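Local coordinates for protein FI20010p1 (Drosophila melanogaster, PDB 7CFB) that probably serves as a Tudor-domain scaffold in the assembly of the piRNA amplification complex that underlies gene silencing, at residues R17-P21 against F136-I142; V53-V57 against D129-H133. One frame throughout, in Å; residues are numbered along the deposited sequence.

Contact 1 of 2, residues R17-P21 against F136-I142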
ATOM      1  N   ARG A  17       0.612 -19.233 -17.644  1.00 72.35           N
ATOM      2  CA  ARG A  17       0.140 -18.259 -18.655  1.00 74.93           C
ATOM      3  C   ARG A  17       0.070 -16.854 -18.039  1.00 76.60           C
ATOM      4  O   ARG A  17      -0.274 -16.728 -16.873  1.00 72.11           O
ATOM      5  CB  ARG A  17      -1.234 -18.681 -19.168  1.00 67.47           C
ATOM      6  CG  ARG A  17      -1.476 -18.230 -20.594  1.00 79.89           C
ATOM      7  CD  ARG A  17      -0.247 -18.601 -21.397  1.00 84.17           C
ATOM      8  NE  ARG A  17      -0.111 -20.039 -21.245  1.00 94.05           N
ATOM      9  CZ  ARG A  17      -0.808 -20.917 -21.945  1.00 92.32           C
ATOM     10  NH1 ARG A  17      -0.639 -22.210 -21.742  1.00 82.89           N
ATOM     11  NH2 ARG A  17      -1.652 -20.494 -22.864  1.00 93.25           N
ATOM     12  N   PHE A  18       0.393 -15.833 -18.825  1.00 69.37           N
ATOM     13  CA  PHE A  18       0.373 -14.439 -18.330  1.00 59.68           C
ATOM     14  C   PHE A  18      -1.040 -13.883 -18.300  1.00 56.63           C
ATOM     15  O   PHE A  18      -1.884 -14.320 -19.058  1.00 55.17           O
ATOM     16  CB  PHE A  18       1.330 -13.578 -19.143  1.00 63.97           C
ATOM     17  CG  PHE A  18       2.757 -13.760 -18.719  1.00 58.60           C
ATOM     18  CD1 PHE A  18       3.411 -14.949 -18.950  1.00 66.93           C
ATOM     19  CD2 PHE A  18       3.426 -12.761 -18.054  1.00 53.26           C
ATOM     20  CE1 PHE A  18       4.717 -15.131 -18.537  1.00 66.53           C
ATOM     21  CE2 PHE A  18       4.727 -12.943 -17.634  1.00 52.62           C
ATOM     22  CZ  PHE A  18       5.377 -14.121 -17.891  1.00 63.58           C
ATOM     23  N   LEU A  19      -1.271 -12.900 -17.439  1.00 50.96           N
ATOM     24  CA  LEU A  19      -2.603 -12.269 -17.372  1.00 39.36           C
ATOM     25  C   LEU A  19      -2.827 -11.441 -18.630  1.00 39.90           C
ATOM     26  O   LEU A  19      -1.893 -10.919 -19.155  1.00 38.91           O
ATOM     27  CB  LEU A  19      -2.655 -11.352 -16.160  1.00 40.67           C
ATOM     28  CG  LEU A  19      -2.636 -12.024 -14.798  1.00 43.83           C
ATOM     29  CD1 LEU A  19      -2.269 -10.997 -13.752  1.00 38.53           C
ATOM     30  CD2 LEU A  19      -3.984 -12.641 -14.486  1.00 36.49           C
ATOM     31  N   LEU A  20      -4.065 -11.327 -19.072  1.00 38.28           N
ATOM     32  CA  LEU A  20      -4.340 -10.474 -20.245  1.00 40.04           C
ATOM     33  C   LEU A  20      -4.113  -9.003 -19.878  1.00 46.33           C
ATOM     34  O   LEU A  20      -4.509  -8.583 -18.816  1.00 37.54           O
ATOM     35  CB  LEU A  20      -5.768 -10.731 -20.719  1.00 47.96           C
ATOM     36  CG  LEU A  20      -5.964 -12.075 -21.409  1.00 54.48           C
ATOM     37  CD1 LEU A  20      -7.378 -12.582 -21.259  1.00 55.93           C
ATOM     38  CD2 LEU A  20      -5.576 -11.991 -22.862  1.00 43.95           C
ATOM     39  N   PRO A  21      -3.499  -8.204 -20.764  1.00 52.36           N
ATOM     40  CA  PRO A  21      -3.256  -6.801 -20.517  1.00 37.86           C
ATOM     41  C   PRO A  21      -4.533  -5.973 -20.374  1.00 47.34           C
ATOM     42  O   PRO A  21      -5.518  -6.309 -20.920  1.00 47.15           O
ATOM     43  CB  PRO A  21      -2.611  -6.351 -21.821  1.00 42.98           C
ATOM     44  CG  PRO A  21      -1.895  -7.559 -22.294  1.00 37.69           C
ATOM     45  CD  PRO A  21      -2.863  -8.663 -21.979  1.00 40.86           C
ATOM     46  N   PHE A 136       5.290  -5.251 -11.832  1.00 29.40           N
ATOM     47  CA  PHE A 136       4.324  -6.360 -11.915  1.00 31.08           C
ATOM     48  C   PHE A 136       4.570  -7.082 -13.235  1.00 34.35           C
ATOM     49  O   PHE A 136       4.260  -6.539 -14.282  1.00 32.45           O
ATOM     50  CB  PHE A 136       2.924  -5.772 -11.775  1.00 34.92           C
ATOM     51  CG  PHE A 136       1.769  -6.731 -11.734  1.00 33.09           C
ATOM     52  CD1 PHE A 136       1.138  -7.125 -12.891  1.00 33.34           C
ATOM     53  CD2 PHE A 136       1.257  -7.168 -10.535  1.00 28.69           C
ATOM     54  CE1 PHE A 136       0.047  -7.971 -12.845  1.00 39.58           C
ATOM     55  CE2 PHE A 136       0.174  -8.019 -10.493  1.00 33.36           C
ATOM     56  CZ  PHE A 136      -0.430  -8.418 -11.648  1.00 30.49           C
ATOM     57  N   ASP A 137       5.057  -8.307 -13.135  1.00 30.40           N
ATOM     58  CA  ASP A 137       5.420  -9.151 -14.296  1.00 32.06           C
ATOM     59  C   ASP A 137       4.214  -9.500 -15.151  1.00 33.26           C
ATOM     60  O   ASP A 137       4.375  -9.575 -16.319  1.00 36.03           O
ATOM     61  CB  ASP A 137       6.087 -10.434 -13.855  1.00 39.89           C
ATOM     62  CG  ASP A 137       7.514 -10.198 -13.474  1.00 40.71           C
ATOM     63  OD1 ASP A 137       8.071  -9.265 -13.984  1.00 47.64           O
ATOM     64  OD2 ASP A 137       8.015 -10.931 -12.680  1.00 49.41           O
ATOM     65  N   GLY A 138       3.062  -9.715 -14.542  1.00 37.40           N
ATOM     66  CA  GLY A 138       1.850 -10.146 -15.252  1.00 35.14           C
ATOM     67  C   GLY A 138       1.599 -11.629 -15.072  1.00 39.16           C
ATOM     68  O   GLY A 138       0.684 -12.132 -15.653  1.00 42.69           O
ATOM     69  N   ASN A 139       2.434 -12.306 -14.306  1.00 40.45           N
ATOM     70  CA  ASN A 139       2.269 -13.746 -14.011  1.00 40.92           C
ATOM     71  C   ASN A 139       1.718 -13.901 -12.594  1.00 36.76           C
ATOM     72  O   ASN A 139       1.549 -15.003 -12.163  1.00 35.47           O
ATOM     73  CB  ASN A 139       3.620 -14.456 -14.086  1.00 47.40           C
ATOM     74  CG  ASN A 139       4.580 -13.895 -13.073  1.00 40.95           C
ATOM     75  OD1 ASN A 139       4.327 -12.861 -12.504  1.00 47.37           O
ATOM     76  ND2 ASN A 139       5.681 -14.562 -12.821  1.00 57.84           N
ATOM     77  N   GLU A 140       1.514 -12.780 -11.895  1.00 33.09           N
ATOM     78  CA  GLU A 140       1.045 -12.783 -10.480  1.00 35.27           C
ATOM     79  C   GLU A 140      -0.407 -13.263 -10.366  1.00 27.83           C
ATOM     80  O   GLU A 140      -1.204 -12.979 -11.282  1.00 31.34           O
ATOM     81  CB  GLU A 140       1.204 -11.390  -9.868  1.00 32.17           C
ATOM     82  CG  GLU A 140       2.652 -10.968  -9.695  1.00 34.43           C
ATOM     83  CD  GLU A 140       3.250 -10.249 -10.892  1.00 29.48           C
ATOM     84  OE1 GLU A 140       2.579 -10.193 -11.941  1.00 29.86           O
ATOM     85  OE2 GLU A 140       4.385  -9.747 -10.772  1.00 41.23           O
ATOM     86  N   THR A 141      -0.718 -13.964  -9.268  1.00 29.73           N
ATOM     87  CA  THR A 141      -2.081 -14.450  -8.974  1.00 36.15           C
ATOM     88  C   THR A 141      -2.867 -13.245  -8.463  1.00 37.63           C
ATOM     89  O   THR A 141      -2.511 -12.738  -7.424  1.00 29.32           O
ATOM     90  CB  THR A 141      -2.024 -15.495  -7.862  1.00 35.39           C
ATOM     91  OG1 THR A 141      -1.385 -16.626  -8.426  1.00 32.71           O
ATOM     92  CG2 THR A 141      -3.386 -15.876  -7.351  1.00 34.24           C
ATOM     93  N   ILE A 142      -3.917 -12.860  -9.171  1.00 32.22           N
ATOM     94  CA  ILE A 142      -4.680 -11.631  -8.838  1.00 33.10           C
ATOM     95  C   ILE A 142      -6.166 -11.936  -8.676  1.00 36.38           C
ATOM     96  O   ILE A 142      -6.643 -12.882  -9.263  1.00 32.28           O
ATOM     97  CB  ILE A 142      -4.430 -10.553  -9.901  1.00 27.80           C
ATOM     98  CG1 ILE A 142      -4.956 -10.969 -11.267  1.00 27.49           C
ATOM     99  CG2 ILE A 142      -2.969 -10.192  -9.959  1.00 28.09           C
ATOM    100  CD1 ILE A 142      -5.281  -9.831 -12.144  1.00 25.68           C
TER
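Phe136 meets Leu19 at the rim of its ring: Leu19 CD1 lies near the ring plane, 3.8 Å from Phe136 CZ. At the next residue the contact passes to Phe18, whose ring edge turns CE2 to Asp137 O, 3.6 Å away. Gly138 supplies the polar link, its O accepting Leu19 N at 2.8 Å with a nearly straight N-H...O angle of 175°; at its phi of 102° a CB would collide with Asp137 O. Asn139 then lays its CB over one face of the Phe18 ring, a CH-pi contact 4.3 Å from the centroid. The Glu140 carboxylate folds back onto its own turn: OE2 takes Asp137 N and OE1 takes Gly138 N, while OE1 also sits over the centre of the Phe136 ring. Leu19 CG, anti to its carbonyl carbon (chi1 -69°), carries its methyls to Ile142, CD1 meeting CD1 tip to tip at 3.6 Å. Cutting Leu19 back to an alanine is likely to open a gap against Phe136 and Ile142, since both methyls that pack there would be gone. The chemistry thus divides the work: one amide bond, the single hydrogen bond between the segments, fixes Leu19 against a carboxylate-steadied turn, apolar groups fill the interface, and backbone bonds of Leu20 to Asp90 and Leu92 hold the segment further along.

Contact 2 of 2, residues V53-V57 against D129-H133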
ATOM      1  N   VAL A  53       0.386   3.673  11.770  1.00 32.05           N
ATOM      2  CA  VAL A  53       1.407   2.675  11.373  1.00 25.58           C
ATOM      3  C   VAL A  53       2.361   3.345  10.399  1.00 29.53           C
ATOM      4  O   VAL A  53       1.892   4.019   9.539  1.00 25.68           O
ATOM      5  CB  VAL A  53       0.742   1.471  10.704  1.00 24.21           C
ATOM      6  CG1 VAL A  53       1.764   0.529  10.126  1.00 22.63           C
ATOM      7  CG2 VAL A  53      -0.188   0.757  11.649  1.00 25.91           C
ATOM      8  N   LEU A  54       3.657   3.134  10.563  1.00 31.43           N
ATOM      9  CA  LEU A  54       4.628   3.640   9.578  1.00 21.70           C
ATOM     10  C   LEU A  54       4.586   2.594   8.470  1.00 28.25           C
ATOM     11  O   LEU A  54       5.152   1.546   8.639  1.00 31.72           O
ATOM     12  CB  LEU A  54       6.004   3.726  10.238  1.00 31.14           C
ATOM     13  CG  LEU A  54       7.149   4.127   9.319  1.00 37.07           C
ATOM     14  CD1 LEU A  54       6.823   5.390   8.588  1.00 30.50           C
ATOM     15  CD2 LEU A  54       8.442   4.283  10.076  1.00 31.10           C
ATOM     16  N   ALA A  55       3.840   2.880   7.415  1.00 29.47           N
ATOM     17  CA  ALA A  55       3.607   1.917   6.324  1.00 30.75           C
ATOM     18  C   ALA A  55       4.895   1.559   5.591  1.00 29.42           C
ATOM     19  O   ALA A  55       5.148   0.419   5.422  1.00 34.71           O
ATOM     20  CB  ALA A  55       2.590   2.488   5.392  1.00 26.85           C
ATOM     21  N   SER A  56       5.675   2.550   5.230  1.00 30.28           N
ATOM     22  CA  SER A  56       6.928   2.301   4.501  1.00 38.83           C
ATOM     23  C   SER A  56       7.815   3.530   4.612  1.00 41.13           C
ATOM     24  O   SER A  56       7.315   4.609   4.852  1.00 43.32           O
ATOM     25  CB  SER A  56       6.678   1.961   3.065  1.00 33.05           C
ATOM     26  OG  SER A  56       5.971   2.971   2.411  1.00 38.38           O
ATOM     27  N   VAL A  57       9.102   3.336   4.471  1.00 40.80           N
ATOM     28  CA  VAL A  57      10.013   4.500   4.477  1.00 44.74           C
ATOM     29  C   VAL A  57      10.778   4.344   3.179  1.00 48.37           C
ATOM     30  O   VAL A  57      11.405   3.339   3.015  1.00 58.06           O
ATOM     31  CB  VAL A  57      10.890   4.485   5.733  1.00 44.03           C
ATOM     32  CG1 VAL A  57      12.184   5.240   5.544  1.00 51.68           C
ATOM     33  CG2 VAL A  57      10.132   5.018   6.922  1.00 38.56           C
ATOM     34  N   ASP A 129      -2.240   0.385  -0.097  1.00 24.24           N
ATOM     35  CA  ASP A 129      -2.265   0.325   1.381  1.00 24.77           C
ATOM     36  C   ASP A 129      -0.869   0.386   1.996  1.00 23.14           C
ATOM     37  O   ASP A 129      -0.810   0.706   3.154  1.00 26.25           O
ATOM     38  CB  ASP A 129      -3.149  -0.823   1.864  1.00 27.55           C
ATOM     39  CG  ASP A 129      -4.565  -0.715   1.347  1.00 31.83           C
ATOM     40  OD1 ASP A 129      -5.036   0.375   1.241  1.00 25.16           O
ATOM     41  OD2 ASP A 129      -5.121  -1.708   1.007  1.00 24.95           O
ATOM     42  N   PHE A 130       0.178   0.046   1.246  1.00 27.67           N
ATOM     43  CA  PHE A 130       1.570   0.040   1.768  1.00 25.94           C
ATOM     44  C   PHE A 130       2.408   1.228   1.289  1.00 33.73           C
ATOM     45  O   PHE A 130       3.431   1.456   1.854  1.00 32.81           O
ATOM     46  CB  PHE A 130       2.309  -1.228   1.361  1.00 27.20           C
ATOM     47  CG  PHE A 130       1.698  -2.528   1.799  1.00 29.02           C
ATOM     48  CD1 PHE A 130       0.682  -2.571   2.729  1.00 38.59           C
ATOM     49  CD2 PHE A 130       2.140  -3.722   1.268  1.00 39.24           C
ATOM     50  CE1 PHE A 130       0.116  -3.772   3.109  1.00 35.24           C
ATOM     51  CE2 PHE A 130       1.591  -4.928   1.667  1.00 44.77           C
ATOM     52  CZ  PHE A 130       0.581  -4.948   2.591  1.00 35.99           C
ATOM     53  N   GLY A 131       1.935   1.991   0.325  1.00 23.57           N
ATOM     54  CA  GLY A 131       2.716   3.101  -0.222  1.00 25.25           C
ATOM     55  C   GLY A 131       3.954   2.647  -0.969  1.00 32.90           C
ATOM     56  O   GLY A 131       4.892   3.376  -0.969  1.00 34.68           O
ATOM     57  N   GLU A 132       3.889   1.492  -1.632  1.00 24.65           N
ATOM     58  CA  GLU A 132       5.086   0.970  -2.338  1.00 27.34           C
ATOM     59  C   GLU A 132       4.827   0.821  -3.834  1.00 31.09           C
ATOM     60  O   GLU A 132       3.732   0.358  -4.211  1.00 31.68           O
ATOM     61  CB  GLU A 132       5.415  -0.430  -1.838  1.00 29.86           C
ATOM     62  CG  GLU A 132       5.963  -0.454  -0.435  1.00 42.80           C
ATOM     63  CD  GLU A 132       6.246  -1.878  -0.015  1.00 51.07           C
ATOM     64  OE1 GLU A 132       5.933  -2.799  -0.796  1.00 51.47           O
ATOM     65  OE2 GLU A 132       6.780  -2.069   1.096  1.00 64.58           O
ATOM     66  N   HIS A 133       5.817   1.204  -4.640  1.00 32.28           N
ATOM     67  CA  HIS A 133       5.715   1.010  -6.102  1.00 27.41           C
ATOM     68  C   HIS A 133       6.511  -0.245  -6.409  1.00 36.31           C
ATOM     69  O   HIS A 133       7.558  -0.388  -5.859  1.00 45.08           O
ATOM     70  CB  HIS A 133       6.194   2.229  -6.876  1.00 28.82           C
ATOM     71  CG  HIS A 133       5.426   3.457  -6.561  1.00 28.11           C
ATOM     72  ND1 HIS A 133       4.345   3.836  -7.267  1.00 26.63           N
ATOM     73  CD2 HIS A 133       5.582   4.372  -5.594  1.00 38.21           C
ATOM     74  CE1 HIS A 133       3.862   4.930  -6.771  1.00 32.15           C
ATOM     75  NE2 HIS A 133       4.586   5.270  -5.743  1.00 30.28           N
TER
HETATM   76  O   HOH W   1       6.508  -1.399   4.003  1.00 47.29           O
HETATM   77  O   HOH W   2       7.661   3.619  -0.044  1.00 39.40           O
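Ala55 and Phe130 bring the two backbones closest, with CA of Ala55 5.3 Å from CA of Phe130, where the end of strand 49-57 meets the turn before strand 132-136. Each side is irregular here. Ala55 and Ser56 form a classic beta bulge opposite Tyr65, Ala55 having a helix-like psi of -48°, and Gly131 and Glu132 form a G1 bulge opposite Leu127. Both Ala55 and Ser56 thereby aim their CB atoms at the turn. The Ala55 methyl rests 3.8 Å from Phe130 O, and Ser56 OG lies 3.0 Å from the same oxygen, within hydrogen-bonding distance, although its proton has another acceptor close by. OG stands between the backbone N and carbonyl carbon of Ser56 (chi1 58°), which brings it to Phe130 O and to the second of two waters that complete the seam. The first donates to Ala55 O at 2.7 Å and to Glu132 OE2; the second donates to Gly131 O and is shared with Ser56 OG. The Phe130 ring leads away toward Ile108, Thr110 and Leu80, and Asp129 is engaged by a salt bridge to Arg111. Such a polar, water-bridged junction between a hairpin of the Tudor barrel and a second beta-sheet is consistent with the extended Tudor architecture, in which a Tudor core packs beside a staphylococcal-nuclease-like half.

Overall arrangement
The two contacts mark opposite ends of strand 132-136, whose residues run from the turn of contact 2 directly into the loop of contact 1. Their centres lie about 23 Å apart. Contact 2 is central, its centre about 5 Å from that of the chain, and ties the Tudor sheet to the sheet containing strand 49-57; contact 1, about 19 Å out, fastens the N-terminal segment 17-21 to the loop between strands 132-136 and 142-144. Neither touches the other except through the chain, and contact 2 falls within the sequence span bridged by contact 1. In this apo form the pair illustrates how the segments flanking the two ends of one edge strand can make an interdomain seam and a peripheral anchor.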